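Local coordinates for nitrate transport protein (Parabacteroides distasonis, PDB 3HN0) that probably serves as the substrate-binding component of an ABC transporter, perhaps for nitrate or a related small solute, at residues A[86-91]-A[144-149]; A[96-101]-A[124-129]. All blocks are in the same frame, centred on the assembly; numbering follows the deposited sequence. Where two conformers were deposited one is given.

Contact 1: residues A[86-91]-A[144-149]; sequences LYLVEK and VNRAVL
Glu90 and Arg146 are joined by a salt bridge in which a single carboxylate oxygen, OE1, takes both bonds from Arg146. The guanidinium comes side-on: NE and NH2 of Arg146 each lie 2.8 Å from Glu90 OE1, which sits in the guanidinium plane. The carboxylate is turned 62° from that plane, and OE1 meets NH2 nearly along its C-O axis but NE from above the carboxylate. Thr167 holds the other oxygen, OE2; Arg146 NH1 is bonded to Pro97 O and Tyr123 makes a cation-pi contact with Arg146, so both ends of the pair have second partners. The backbones pair as an antiparallel ladder. Tyr87 and Leu149 exchange two hydrogen bonds, as do Val89 and Ala147, where Val89 N to Ala147 O is 2.8 Å and nearly straight at 173°. Lys91 N extends the ladder to Asn145 O. On the Glu90 face, Leu88 CG stands anti to the backbone N (chi1 179°), which swings CD1 over the neighbouring strand, 3.3 Å from Ala147 O. On the other, Val89 CG2 rests 4.1 Å from Ala147 CB, and helix 132-141 covers Ala147 and Leu149. Strand 87-90 runs between 146-149 and 165-169, and 99-100 continues this mixed sheet beyond 146-149, consistent with one lobe of a two-lobed periplasmic-binding-protein fold.

Contact 2: residues A[96-101]-A[124-129]; sequences EPALYV and PLNYAF
Tyr100 and Asn126, neighbours across a short parallel strand pair, lie side by side with ring and amide stacked, their planes 18° apart. Asn126 CB sits over the centre of the phenol face, a CH-pi contact 3.8 Å from the Tyr100 ring centroid, and the amide carbon CG comes within 3.4 Å of Tyr100 CE2. The amide reaches this place because Asn126 CG stands anti to its own backbone N (chi1 -169°). Its OD1 accepts a hydrogen bond from Ala128 N at 2.8 Å, closing an Asx turn that helps hold the amide's rotation over the ring. Phe129 meets the same tyrosine obliquely, CD2 to CD2. Val101 is the third main contributor: its N donates to Asn126 O at 3.1 Å, its CG2 touches Leu125 CD2 at 3.7 Å, and its CB lies alongside CE1 of the Tyr127 ring. Leu99 completes the backbone pairing, its N bonded to Pro124 O and its O accepting from Asn126 N. Helix 107-119 lies against Leu99 and Leu125. Asn126 therefore has two roles: its backbone continues the strand pairing, while its side chain joins the turn after the strand to an aromatic face, combining directional polar bonds with dispersion.

In the fold
From the N terminus, the chain first runs through much of the larger mixed sheet, then enters strand 87-90, the first half of contact 1. A loop leads on to strand 99-100, the next strand in the chain, which passes into helix 107-119 and comes back as strand 125-126, so contact 2 closes a beta-alpha-beta unit. Helix 132-141 then leads to strand 146-149, which completes contact 1; contact 2 is thus nested inside the loop that contact 1 closes. Their centres are about 9 Å apart. Backbone hydrogen bonds of Tyr100 with Arg146 and Val148 join the strands, making the parallel pair and the antiparallel ladder one continuous sheet, and Leu99 packs on Leu88 and Ala147.

Contact 1: residues A[86-91]-A[144-149]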
# COMPACT_ATOMS: atom_id res chain seq x y z
N LEU A 86 -8.97 -4.96 -8.72
CA LEU A 86 -9.22 -4.28 -9.98
C LEU A 86 -7.92 -3.97 -10.73
O LEU A 86 -7.00 -3.34 -10.21
CB LEU A 86 -10.05 -3.02 -9.73
CG LEU A 86 -10.78 -2.51 -10.96
CD1 LEU A 86 -11.90 -3.54 -11.39
CD2 LEU A 86 -11.33 -1.12 -10.69
N TYR A 87 -7.88 -4.45 -11.98
CA TYR A 87 -6.77 -4.22 -12.85
C TYR A 87 -7.19 -3.71 -14.21
O TYR A 87 -8.26 -4.04 -14.69
CB TYR A 87 -5.96 -5.51 -13.00
CG TYR A 87 -5.27 -5.94 -11.76
CD1 TYR A 87 -5.96 -6.69 -10.78
CD2 TYR A 87 -3.93 -5.60 -11.51
CE1 TYR A 87 -5.33 -7.09 -9.60
CE2 TYR A 87 -3.32 -6.00 -10.31
CZ TYR A 87 -4.02 -6.75 -9.38
OH TYR A 87 -3.40 -7.16 -8.21
N LEU A 88 -6.38 -2.86 -14.83
CA LEU A 88 -6.66 -2.39 -16.18
C LEU A 88 -5.94 -3.27 -17.17
O LEU A 88 -4.73 -3.49 -17.04
CB LEU A 88 -6.13 -0.97 -16.33
CG LEU A 88 -6.26 -0.24 -17.67
CD1 LEU A 88 -7.72 -0.05 -18.05
CD2 LEU A 88 -5.51 1.10 -17.51
N VAL A 89 -6.64 -3.72 -18.20
CA VAL A 89 -6.06 -4.51 -19.27
C VAL A 89 -6.26 -3.79 -20.61
O VAL A 89 -7.26 -3.12 -20.82
CB VAL A 89 -6.66 -5.93 -19.33
CG1 VAL A 89 -6.33 -6.69 -18.05
CG2 VAL A 89 -8.22 -5.91 -19.55
N GLU A 90 -5.29 -3.94 -21.50
CA GLU A 90 -5.35 -3.33 -22.80
C GLU A 90 -4.77 -4.28 -23.83
O GLU A 90 -3.82 -5.03 -23.53
CB GLU A 90 -4.61 -1.97 -22.81
CG GLU A 90 -4.88 -1.08 -21.59
CD GLU A 90 -4.33 0.33 -21.72
OE1 GLU A 90 -4.69 1.03 -22.70
OE2 GLU A 90 -3.56 0.76 -20.82
N LYS A 91 -5.34 -4.24 -25.03
CA LYS A 91 -4.83 -4.97 -26.17
C LYS A 91 -3.86 -4.10 -26.93
O LYS A 91 -4.03 -2.88 -26.96
CB LYS A 91 -5.96 -5.37 -27.10
CG LYS A 91 -6.72 -6.54 -26.60
CD LYS A 91 -7.84 -7.00 -27.53
CE LYS A 91 -7.32 -7.53 -28.87
NZ LYS A 91 -7.89 -8.86 -29.22
N VAL A 144 -14.02 -5.31 -27.22
CA VAL A 144 -13.40 -4.60 -26.10
C VAL A 144 -11.87 -4.67 -26.21
O VAL A 144 -11.30 -5.76 -26.20
CB VAL A 144 -13.88 -5.20 -24.78
CG1 VAL A 144 -13.14 -4.53 -23.55
CG2 VAL A 144 -15.39 -5.10 -24.64
N ASN A 145 -11.20 -3.52 -26.28
CA ASN A 145 -9.74 -3.44 -26.34
C ASN A 145 -9.14 -2.89 -25.04
O ASN A 145 -7.94 -2.89 -24.86
CB ASN A 145 -9.33 -2.55 -27.52
CG ASN A 145 -9.79 -3.12 -28.88
OD1 ASN A 145 -9.73 -4.33 -29.11
ND2 ASN A 145 -10.26 -2.24 -29.75
N ARG A 146 -9.98 -2.38 -24.16
CA ARG A 146 -9.47 -1.82 -22.92
C ARG A 146 -10.58 -1.98 -21.91
O ARG A 146 -11.73 -1.70 -22.23
CB ARG A 146 -9.06 -0.36 -23.22
CG ARG A 146 -8.83 0.59 -22.10
CD ARG A 146 -8.57 2.02 -22.69
NE ARG A 146 -7.19 2.19 -23.12
CZ ARG A 146 -6.75 3.22 -23.84
NH1 ARG A 146 -7.57 4.18 -24.24
NH2 ARG A 146 -5.46 3.30 -24.15
N ALA A 147 -10.22 -2.50 -20.72
CA ALA A 147 -11.20 -2.82 -19.72
C ALA A 147 -10.58 -2.91 -18.34
O ALA A 147 -9.36 -2.94 -18.19
CB ALA A 147 -11.90 -4.16 -20.08
N VAL A 148 -11.46 -2.91 -17.36
CA VAL A 148 -11.08 -3.25 -16.01
C VAL A 148 -11.69 -4.58 -15.62
O VAL A 148 -12.84 -4.86 -15.95
CB VAL A 148 -11.46 -2.17 -14.99
CG1 VAL A 148 -10.57 -0.93 -15.16
CG2 VAL A 148 -12.92 -1.84 -15.09
N LEU A 149 -10.89 -5.41 -14.94
CA LEU A 149 -11.29 -6.76 -14.50
C LEU A 149 -10.63 -7.13 -13.18
O LEU A 149 -9.55 -6.70 -12.89
CB LEU A 149 -10.90 -7.82 -15.55
CG LEU A 149 -11.67 -7.85 -16.86
CD1 LEU A 149 -10.99 -8.84 -17.85
CD2 LEU A 149 -13.13 -8.19 -16.72

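Contact 2: residues A[96-101]-A[124-129]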
# COMPACT_ATOMS: atom_id res chain seq x y z
N GLU A 96 -10.39 0.59 -31.33
CA GLU A 96 -11.27 1.54 -30.66
C GLU A 96 -10.99 1.58 -29.14
O GLU A 96 -10.85 0.52 -28.47
CB GLU A 96 -12.74 1.26 -30.99
CG GLU A 96 -13.14 1.81 -32.36
N PRO A 97 -10.83 2.80 -28.59
CA PRO A 97 -10.20 2.96 -27.30
C PRO A 97 -11.11 3.14 -26.08
O PRO A 97 -10.62 3.53 -25.02
CB PRO A 97 -9.38 4.24 -27.50
CG PRO A 97 -10.29 5.09 -28.31
CD PRO A 97 -11.05 4.13 -29.22
N ALA A 98 -12.41 2.86 -26.19
CA ALA A 98 -13.28 2.99 -25.03
C ALA A 98 -12.82 2.03 -23.94
O ALA A 98 -12.42 0.89 -24.25
CB ALA A 98 -14.72 2.71 -25.38
N LEU A 99 -12.87 2.50 -22.69
CA LEU A 99 -12.57 1.67 -21.55
C LEU A 99 -13.86 1.11 -21.01
O LEU A 99 -14.74 1.85 -20.56
CB LEU A 99 -11.83 2.48 -20.46
CG LEU A 99 -11.59 1.83 -19.10
CD1 LEU A 99 -10.85 0.56 -19.27
CD2 LEU A 99 -10.81 2.84 -18.20
N TYR A 100 -13.99 -0.20 -21.07
CA TYR A 100 -15.20 -0.84 -20.64
C TYR A 100 -15.13 -1.16 -19.17
O TYR A 100 -14.17 -1.79 -18.71
CB TYR A 100 -15.46 -2.12 -21.43
CG TYR A 100 -15.98 -1.86 -22.81
CD1 TYR A 100 -15.15 -1.43 -23.81
CD2 TYR A 100 -17.34 -2.04 -23.11
CE1 TYR A 100 -15.65 -1.18 -25.13
CE2 TYR A 100 -17.83 -1.82 -24.38
CZ TYR A 100 -16.99 -1.39 -25.38
OH TYR A 100 -17.49 -1.16 -26.64
N VAL A 101 -16.19 -0.76 -18.45
CA VAL A 101 -16.27 -0.86 -17.01
C VAL A 101 -17.56 -1.58 -16.62
O VAL A 101 -18.65 -1.23 -17.09
CB VAL A 101 -16.26 0.60 -16.40
CG1 VAL A 101 -16.36 0.54 -14.90
CG2 VAL A 101 -15.01 1.36 -16.85
N PRO A 124 -12.69 7.33 -22.75
CA PRO A 124 -14.16 7.27 -22.72
C PRO A 124 -14.62 6.00 -22.02
O PRO A 124 -14.14 4.92 -22.36
CB PRO A 124 -14.55 7.23 -24.20
CG PRO A 124 -13.26 7.34 -24.99
CD PRO A 124 -12.16 6.98 -24.08
N LEU A 125 -15.51 6.13 -21.05
CA LEU A 125 -16.02 4.98 -20.31
C LEU A 125 -17.23 4.37 -21.02
O LEU A 125 -18.09 5.08 -21.48
CB LEU A 125 -16.36 5.36 -18.87
CG LEU A 125 -15.15 5.89 -18.10
CD1 LEU A 125 -15.56 6.42 -16.72
CD2 LEU A 125 -14.07 4.81 -17.97
N ASN A 126 -17.25 3.06 -21.16
CA ASN A 126 -18.37 2.40 -21.77
C ASN A 126 -18.95 1.38 -20.81
O ASN A 126 -18.27 0.47 -20.36
CB ASN A 126 -17.93 1.74 -23.06
CG ASN A 126 -19.09 1.26 -23.91
OD1 ASN A 126 -20.07 0.67 -23.40
ND2 ASN A 126 -18.99 1.48 -25.21
N TYR A 127 -20.24 1.55 -20.52
CA TYR A 127 -20.95 0.77 -19.53
C TYR A 127 -21.91 -0.22 -20.21
O TYR A 127 -22.83 -0.75 -19.58
CB TYR A 127 -21.72 1.70 -18.59
CG TYR A 127 -20.85 2.63 -17.77
CD1 TYR A 127 -20.02 2.12 -16.76
CD2 TYR A 127 -20.85 4.01 -17.99
CE1 TYR A 127 -19.21 2.99 -15.99
CE2 TYR A 127 -20.07 4.86 -17.24
CZ TYR A 127 -19.24 4.35 -16.23
OH TYR A 127 -18.51 5.24 -15.49
N ALA A 128 -21.62 -0.54 -21.46
CA ALA A 128 -22.41 -1.51 -22.23
C ALA A 128 -22.51 -2.87 -21.53
O ALA A 128 -23.52 -3.55 -21.66
CB ALA A 128 -21.84 -1.66 -23.65
N PHE A 129 -21.48 -3.27 -20.79
CA PHE A 129 -21.45 -4.57 -20.14
C PHE A 129 -21.44 -4.37 -18.63
O PHE A 129 -20.49 -3.81 -18.09
CB PHE A 129 -20.20 -5.34 -20.59
CG PHE A 129 -20.16 -5.63 -22.09
CD1 PHE A 129 -21.18 -6.36 -22.69
CD2 PHE A 129 -19.11 -5.18 -22.88
CE1 PHE A 129 -21.15 -6.63 -24.06
CE2 PHE A 129 -19.08 -5.44 -24.25
CZ PHE A 129 -20.10 -6.17 -24.84